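Local atomic coordinates of beta subunit of photoactivated adenylyl cyclase (Beggiatoa sp. PS, PDB entry 5MBC), a protein that probably senses blue light through a flavin-binding BLUF domain and responds by making cyclic AMP from ATP with its adenylyl cyclase domain. Residues Val9-Ile14 with Leu49-Leu54; Asp37-Val42 with Glu59-Leu64. All coordinates share one frame; numbering follows the deposited sequence. Where two conformers were deposited one is given.

Interaction 1: residues Val9-Ile14 with Leu49-Leu54. With FMN (flavin mononucleotide), chain G.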
# COMPACT_ATOMS: atom_id res chain seq x y z
N VAL B 9 -1.31 23.54 -0.10
CA VAL B 9 -1.51 23.27 -1.51
C VAL B 9 -2.25 21.95 -1.63
O VAL B 9 -1.87 20.96 -1.01
CB VAL B 9 -0.17 23.24 -2.29
CG1 VAL B 9 0.83 22.31 -1.62
CG2 VAL B 9 -0.42 22.81 -3.74
N TYR B 10 -3.34 21.95 -2.40
CA TYR B 10 -4.15 20.76 -2.56
C TYR B 10 -4.52 20.58 -4.03
O TYR B 10 -4.47 21.52 -4.82
CB TYR B 10 -5.42 20.80 -1.70
CG TYR B 10 -6.47 21.78 -2.18
CD1 TYR B 10 -7.45 21.39 -3.08
CD2 TYR B 10 -6.50 23.09 -1.71
CE1 TYR B 10 -8.42 22.27 -3.52
CE2 TYR B 10 -7.46 23.98 -2.14
CZ TYR B 10 -8.42 23.57 -3.05
OH TYR B 10 -9.38 24.45 -3.48
N ILE B 11 -4.90 19.36 -4.37
CA ILE B 11 -5.48 19.04 -5.66
C ILE B 11 -6.85 18.42 -5.43
O ILE B 11 -7.10 17.80 -4.39
CB ILE B 11 -4.59 18.09 -6.49
CG1 ILE B 11 -4.33 16.79 -5.73
CG2 ILE B 11 -3.28 18.78 -6.86
CD1 ILE B 11 -3.54 15.77 -6.51
N SER B 12 -7.74 18.60 -6.40
CA SER B 12 -9.08 18.04 -6.31
C SER B 12 -9.59 17.76 -7.71
O SER B 12 -9.05 18.26 -8.70
CB SER B 12 -10.04 18.97 -5.56
OG SER B 12 -10.26 20.17 -6.28
N LYS B 13 -10.64 16.95 -7.79
CA LYS B 13 -11.28 16.61 -9.05
C LYS B 13 -12.44 17.55 -9.29
O LYS B 13 -13.33 17.69 -8.44
CB LYS B 13 -11.75 15.16 -9.05
CG LYS B 13 -12.35 14.71 -10.38
CD LYS B 13 -12.81 13.26 -10.32
CE LYS B 13 -13.33 12.81 -11.68
NZ LYS B 13 -14.43 13.68 -12.17
N ILE B 14 -12.44 18.21 -10.45
CA ILE B 14 -13.52 19.12 -10.80
C ILE B 14 -14.81 18.33 -10.95
O ILE B 14 -14.87 17.37 -11.74
CB ILE B 14 -13.19 19.90 -12.08
CG1 ILE B 14 -11.91 20.72 -11.89
CG2 ILE B 14 -14.35 20.78 -12.49
CD1 ILE B 14 -11.49 21.49 -13.12
N LEU B 49 -8.93 18.79 -13.22
CA LEU B 49 -8.35 18.80 -11.88
C LEU B 49 -8.12 20.24 -11.43
O LEU B 49 -7.72 21.09 -12.22
CB LEU B 49 -7.03 18.03 -11.83
CG LEU B 49 -7.11 16.52 -12.05
CD1 LEU B 49 -5.73 15.90 -11.99
CD2 LEU B 49 -8.04 15.87 -11.03
N PHE B 50 -8.38 20.49 -10.15
CA PHE B 50 -8.10 21.78 -9.53
C PHE B 50 -6.76 21.74 -8.83
O PHE B 50 -6.39 20.73 -8.23
CB PHE B 50 -9.20 22.16 -8.53
CG PHE B 50 -10.39 22.83 -9.15
CD1 PHE B 50 -10.23 23.82 -10.11
CD2 PHE B 50 -11.67 22.48 -8.76
CE1 PHE B 50 -11.33 24.44 -10.67
CE2 PHE B 50 -12.78 23.10 -9.33
CZ PHE B 50 -12.60 24.08 -10.28
N PHE B 51 -6.02 22.85 -8.91
CA PHE B 51 -4.79 23.05 -8.17
C PHE B 51 -4.89 24.39 -7.47
O PHE B 51 -5.15 25.41 -8.12
CB PHE B 51 -3.55 23.05 -9.08
CG PHE B 51 -3.43 21.85 -9.98
CD1 PHE B 51 -4.21 21.75 -11.13
CD2 PHE B 51 -2.53 20.84 -9.70
CE1 PHE B 51 -4.10 20.65 -11.96
CE2 PHE B 51 -2.41 19.74 -10.54
CZ PHE B 51 -3.20 19.65 -11.67
N GLN B 52 -4.71 24.41 -6.15
CA GLN B 52 -4.80 25.66 -5.42
C GLN B 52 -3.74 25.73 -4.33
O GLN B 52 -3.51 24.75 -3.60
CB GLN B 52 -6.19 25.86 -4.80
CG GLN B 52 -6.37 27.25 -4.21
CD GLN B 52 -7.81 27.55 -3.82
OE1 GLN B 52 -8.50 26.70 -3.26
NE2 GLN B 52 -8.26 28.76 -4.13
N ILE B 53 -3.11 26.89 -4.22
CA ILE B 53 -2.18 27.21 -3.15
C ILE B 53 -2.80 28.33 -2.33
O ILE B 53 -3.28 29.32 -2.90
CB ILE B 53 -0.80 27.62 -3.69
CG1 ILE B 53 -0.27 26.55 -4.65
CG2 ILE B 53 0.18 27.85 -2.55
CD1 ILE B 53 1.01 26.94 -5.37
N LEU B 54 -2.81 28.18 -1.01
CA LEU B 54 -3.37 29.17 -0.10
C LEU B 54 -2.35 29.51 0.97
O LEU B 54 -1.71 28.61 1.53
CB LEU B 54 -4.66 28.65 0.56
CG LEU B 54 -5.86 28.39 -0.35
CD1 LEU B 54 -6.92 27.57 0.38
CD2 LEU B 54 -6.46 29.69 -0.85
N1 FMN G . -13.56 30.91 -1.68
C2 FMN G . -12.74 31.88 -1.14
O2 FMN G . -13.23 32.79 -0.47
N3 FMN G . -11.38 31.83 -1.33
C4 FMN G . -10.83 30.80 -2.08
O4 FMN G . -9.61 30.76 -2.26
C4A FMN G . -11.65 29.82 -2.63
N5 FMN G . -11.10 28.80 -3.37
C5A FMN G . -11.92 27.83 -3.91
C6 FMN G . -11.36 26.80 -4.66
C7 FMN G . -12.17 25.82 -5.21
C7M FMN G . -11.57 24.72 -6.02
C8 FMN G . -13.55 25.87 -5.01
C8M FMN G . -14.43 24.82 -5.61
C9 FMN G . -14.11 26.90 -4.26
C9A FMN G . -13.29 27.89 -3.71
N10 FMN G . -13.85 28.91 -2.96
C10 FMN G . -13.02 29.88 -2.42
C1' FMN G . -15.33 28.97 -2.75
C2' FMN G . -15.71 28.58 -1.32
O2' FMN G . -15.56 27.19 -1.16
C3' FMN G . -17.14 28.98 -1.01
O3' FMN G . -18.00 28.43 -1.99
C4' FMN G . -17.32 30.49 -1.00
O4' FMN G . -16.33 31.08 -0.18
C5' FMN G . -18.70 30.87 -0.48
O5' FMN G . -18.63 31.33 0.85
P FMN G . -19.94 31.35 1.77
O1P FMN G . -19.70 30.50 2.99
O2P FMN G . -20.28 32.76 2.17
O3P FMN G . -21.10 30.76 0.99
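Y10 and Q52 form a hydrogen-bonded pair of antiparallel strands 9-14 and 49-54, pointing the same way from the sheet toward the flavin. Q52 CB lies over the CE2-CZ rim of the Y10 ring, 3.5 Å from CE2. CG, anti to the backbone N (chi1 -171°), is 4.0 Å from Y10 CE2, and the chain stays extended beyond it. CD lies between Y10 OH and FMN N5, 3.5 Å from each, with amide and ring planes 67° apart. OE1 accepts from Y10 OH, an apparent 2.4 Å that is too short to take literally. NE2 donates to FMN N5 over 2.9 Å, at 159°, and stands 3.1 Å from FMN O4. Four backbone bonds, in pairs Y10-Q52 and S12-F50, hold the register. The F50 ring is sandwiched: I14 CG1 sits 3.5 Å above its centre as a CH-pi contact, and FMN C7M covers the opposite face nearer the rim. With an alanine here in place of the ring, a gap is likely to open between I14 and the flavin methyl, and that end of the isoalloxazine could shift. Both polar ends of one buried amide are engaged, consistent with its linking the phenol to N5, as in other BLUF domains.

Interaction 2: residues Asp37-Val42 with Glu59-Leu64. With FMN (flavin mononucleotide), chain G.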
# COMPACT_ATOMS: atom_id res chain seq x y z
N ASP B 37 -9.57 38.78 4.10
CA ASP B 37 -8.89 37.99 5.12
C ASP B 37 -7.38 38.01 4.97
O ASP B 37 -6.69 37.25 5.67
CB ASP B 37 -9.40 36.55 5.08
CG ASP B 37 -10.89 36.44 5.36
OD1 ASP B 37 -11.39 37.22 6.19
OD2 ASP B 37 -11.55 35.58 4.74
N ASN B 38 -6.84 38.86 4.09
CA ASN B 38 -5.41 38.92 3.82
C ASN B 38 -4.86 37.55 3.43
O ASN B 38 -3.80 37.11 3.89
CB ASN B 38 -4.64 39.50 5.01
CG ASN B 38 -4.80 41.01 5.12
OD1 ASN B 38 -5.37 41.51 6.08
ND2 ASN B 38 -4.29 41.73 4.13
N ILE B 39 -5.61 36.85 2.58
CA ILE B 39 -5.22 35.55 2.06
C ILE B 39 -4.79 35.72 0.61
O ILE B 39 -5.44 36.43 -0.16
CB ILE B 39 -6.36 34.52 2.18
CG1 ILE B 39 -6.61 34.18 3.65
CG2 ILE B 39 -6.06 33.26 1.38
CD1 ILE B 39 -7.75 33.21 3.87
N THR B 40 -3.68 35.09 0.25
CA THR B 40 -3.17 35.12 -1.11
C THR B 40 -2.98 33.70 -1.63
O THR B 40 -2.90 32.74 -0.85
CB THR B 40 -1.84 35.89 -1.19
OG1 THR B 40 -0.96 35.45 -0.15
CG2 THR B 40 -2.08 37.39 -1.03
N GLY B 41 -2.94 33.56 -2.94
CA GLY B 41 -2.76 32.26 -3.54
C GLY B 41 -3.13 32.26 -5.01
O GLY B 41 -3.44 33.29 -5.60
N VAL B 42 -3.07 31.05 -5.59
CA VAL B 42 -3.35 30.84 -7.00
C VAL B 42 -4.26 29.62 -7.14
O VAL B 42 -4.07 28.62 -6.44
CB VAL B 42 -2.05 30.67 -7.81
CG1 VAL B 42 -1.17 29.58 -7.19
CG2 VAL B 42 -2.35 30.35 -9.27
N GLU B 59 -5.33 30.67 11.40
CA GLU B 59 -6.76 30.44 11.61
C GLU B 59 -7.59 30.90 10.42
O GLU B 59 -8.62 30.29 10.12
CB GLU B 59 -7.22 31.14 12.89
CG GLU B 59 -6.56 30.63 14.16
CD GLU B 59 -7.25 31.13 15.41
OE1 GLU B 59 -8.47 31.40 15.35
OE2 GLU B 59 -6.57 31.26 16.45
N LYS B 60 -7.16 31.96 9.73
CA LYS B 60 -7.93 32.44 8.59
C LYS B 60 -7.79 31.50 7.40
O LYS B 60 -8.75 31.30 6.64
CB LYS B 60 -7.48 33.85 8.22
CG LYS B 60 -7.35 34.78 9.42
CD LYS B 60 -7.13 36.23 8.99
CE LYS B 60 -8.43 36.88 8.56
NZ LYS B 60 -9.42 36.96 9.67
N VAL B 61 -6.61 30.91 7.21
CA VAL B 61 -6.43 29.92 6.15
C VAL B 61 -7.20 28.65 6.47
O VAL B 61 -7.84 28.05 5.60
CB VAL B 61 -4.93 29.64 5.93
CG1 VAL B 61 -4.74 28.40 5.08
CG2 VAL B 61 -4.26 30.83 5.28
N ASP B 62 -7.16 28.21 7.73
CA ASP B 62 -7.90 27.02 8.13
C ASP B 62 -9.40 27.22 7.94
O ASP B 62 -10.08 26.36 7.37
CB ASP B 62 -7.59 26.65 9.58
CG ASP B 62 -6.16 26.16 9.75
OD1 ASP B 62 -5.53 25.77 8.75
OD2 ASP B 62 -5.67 26.15 10.90
N LYS B 63 -9.93 28.36 8.40
CA LYS B 63 -11.35 28.65 8.23
C LYS B 63 -11.78 28.54 6.77
O LYS B 63 -12.84 27.98 6.46
CB LYS B 63 -11.67 30.04 8.76
CG LYS B 63 -11.85 30.13 10.26
CD LYS B 63 -12.37 31.51 10.65
CE LYS B 63 -12.78 31.56 12.11
NZ LYS B 63 -13.47 32.84 12.43
N LEU B 64 -10.96 29.07 5.86
CA LEU B 64 -11.29 29.00 4.44
C LEU B 64 -11.24 27.57 3.93
O LEU B 64 -12.09 27.16 3.13
CB LEU B 64 -10.34 29.90 3.64
CG LEU B 64 -10.42 29.78 2.12
CD1 LEU B 64 -11.82 30.11 1.62
CD2 LEU B 64 -9.38 30.68 1.46
N1 FMN G . -13.56 30.91 -1.68
C2 FMN G . -12.74 31.88 -1.14
O2 FMN G . -13.23 32.79 -0.47
N3 FMN G . -11.38 31.83 -1.33
C4 FMN G . -10.83 30.80 -2.08
O4 FMN G . -9.61 30.76 -2.26
C4A FMN G . -11.65 29.82 -2.63
N5 FMN G . -11.10 28.80 -3.37
C5A FMN G . -11.92 27.83 -3.91
C6 FMN G . -11.36 26.80 -4.66
C7 FMN G . -12.17 25.82 -5.21
C7M FMN G . -11.57 24.72 -6.02
C8 FMN G . -13.55 25.87 -5.01
C8M FMN G . -14.43 24.82 -5.61
C9 FMN G . -14.11 26.90 -4.26
C9A FMN G . -13.29 27.89 -3.71
N10 FMN G . -13.85 28.91 -2.96
C10 FMN G . -13.02 29.88 -2.42
C1' FMN G . -15.33 28.97 -2.75
C2' FMN G . -15.71 28.58 -1.32
O2' FMN G . -15.56 27.19 -1.16
C3' FMN G . -17.14 28.98 -1.01
O3' FMN G . -18.00 28.43 -1.99
C4' FMN G . -17.32 30.49 -1.00
O4' FMN G . -16.33 31.08 -0.18
C5' FMN G . -18.70 30.87 -0.48
O5' FMN G . -18.63 31.33 0.85
P FMN G . -19.94 31.35 1.77
O1P FMN G . -19.70 30.50 2.99
O2P FMN G . -20.28 32.76 2.17
O3P FMN G . -21.10 30.76 0.99
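L64, whose CD2 touches I39 CD1, sets its two methyls against one side of the flavin pyrimidine ring. CD1 lies over the ring, 3.4 Å from FMN C2; CD2, on the same side, hangs past its rim by N3 and O4. The other flat group, the D37 carboxylate, has the K60 ammonium displaced to one side of its plane; OD1 and NZ are 4.0 Å apart, opposite charges attracting but too distant for a salt bridge. In this ferredoxin-like BLUF fold the helix 58-69 packs here against the turn that leads from helix 20-36 into strand 40-46. I39 is the wedge: its chain crosses L64 obliquely, CG1 lies near V61 CG2, and the CD1 methyl reaches the helix backbone. L64 itself is steered to the flavin by a CG anti to its backbone N (chi1 171°), and N34 packs beside it. N34 OD1, N33 ND2 and D71 OD2 hydrogen-bond the cofactor. At the solvent side K60 bends at chi3 (78°) and chi4, laying its methylene CE 3.6 Å from D37 CB and 3.4 Å from D37 O. The turn thus meets the helix through methyl and methylene groups set against each other and against two carbonyl oxygens, with no hydrogen bond between the segments. At the I39 methyl, the carbonyl O of K60 accepts the helical bond from L64 N at 3.2 Å and touches I39 CD1 at 3.5 Å.

Overall arrangement
Both interactions belong to the BLUF domain and reach the same flavin, but by different means. Interaction 1 pairs two strands inside the sheet, is almost wholly buried, and joins backbone ladders to a polar network and aromatic packing. Interaction 2 is smaller, sets a helix on a loop, and grades from an apolar interior at I39 and L64 to opposite charges near each other but not bonded at its partly exposed edge. They meet where strands 40-46 and 49-55 are neighbours: I53 N probably bonds to V42 O at 3.0 Å, and L54 packs on L64. On the face of the sheet away from the flavin, I11, F51 and I53 of interaction 1 pack against helix 110-128 of the second subunit.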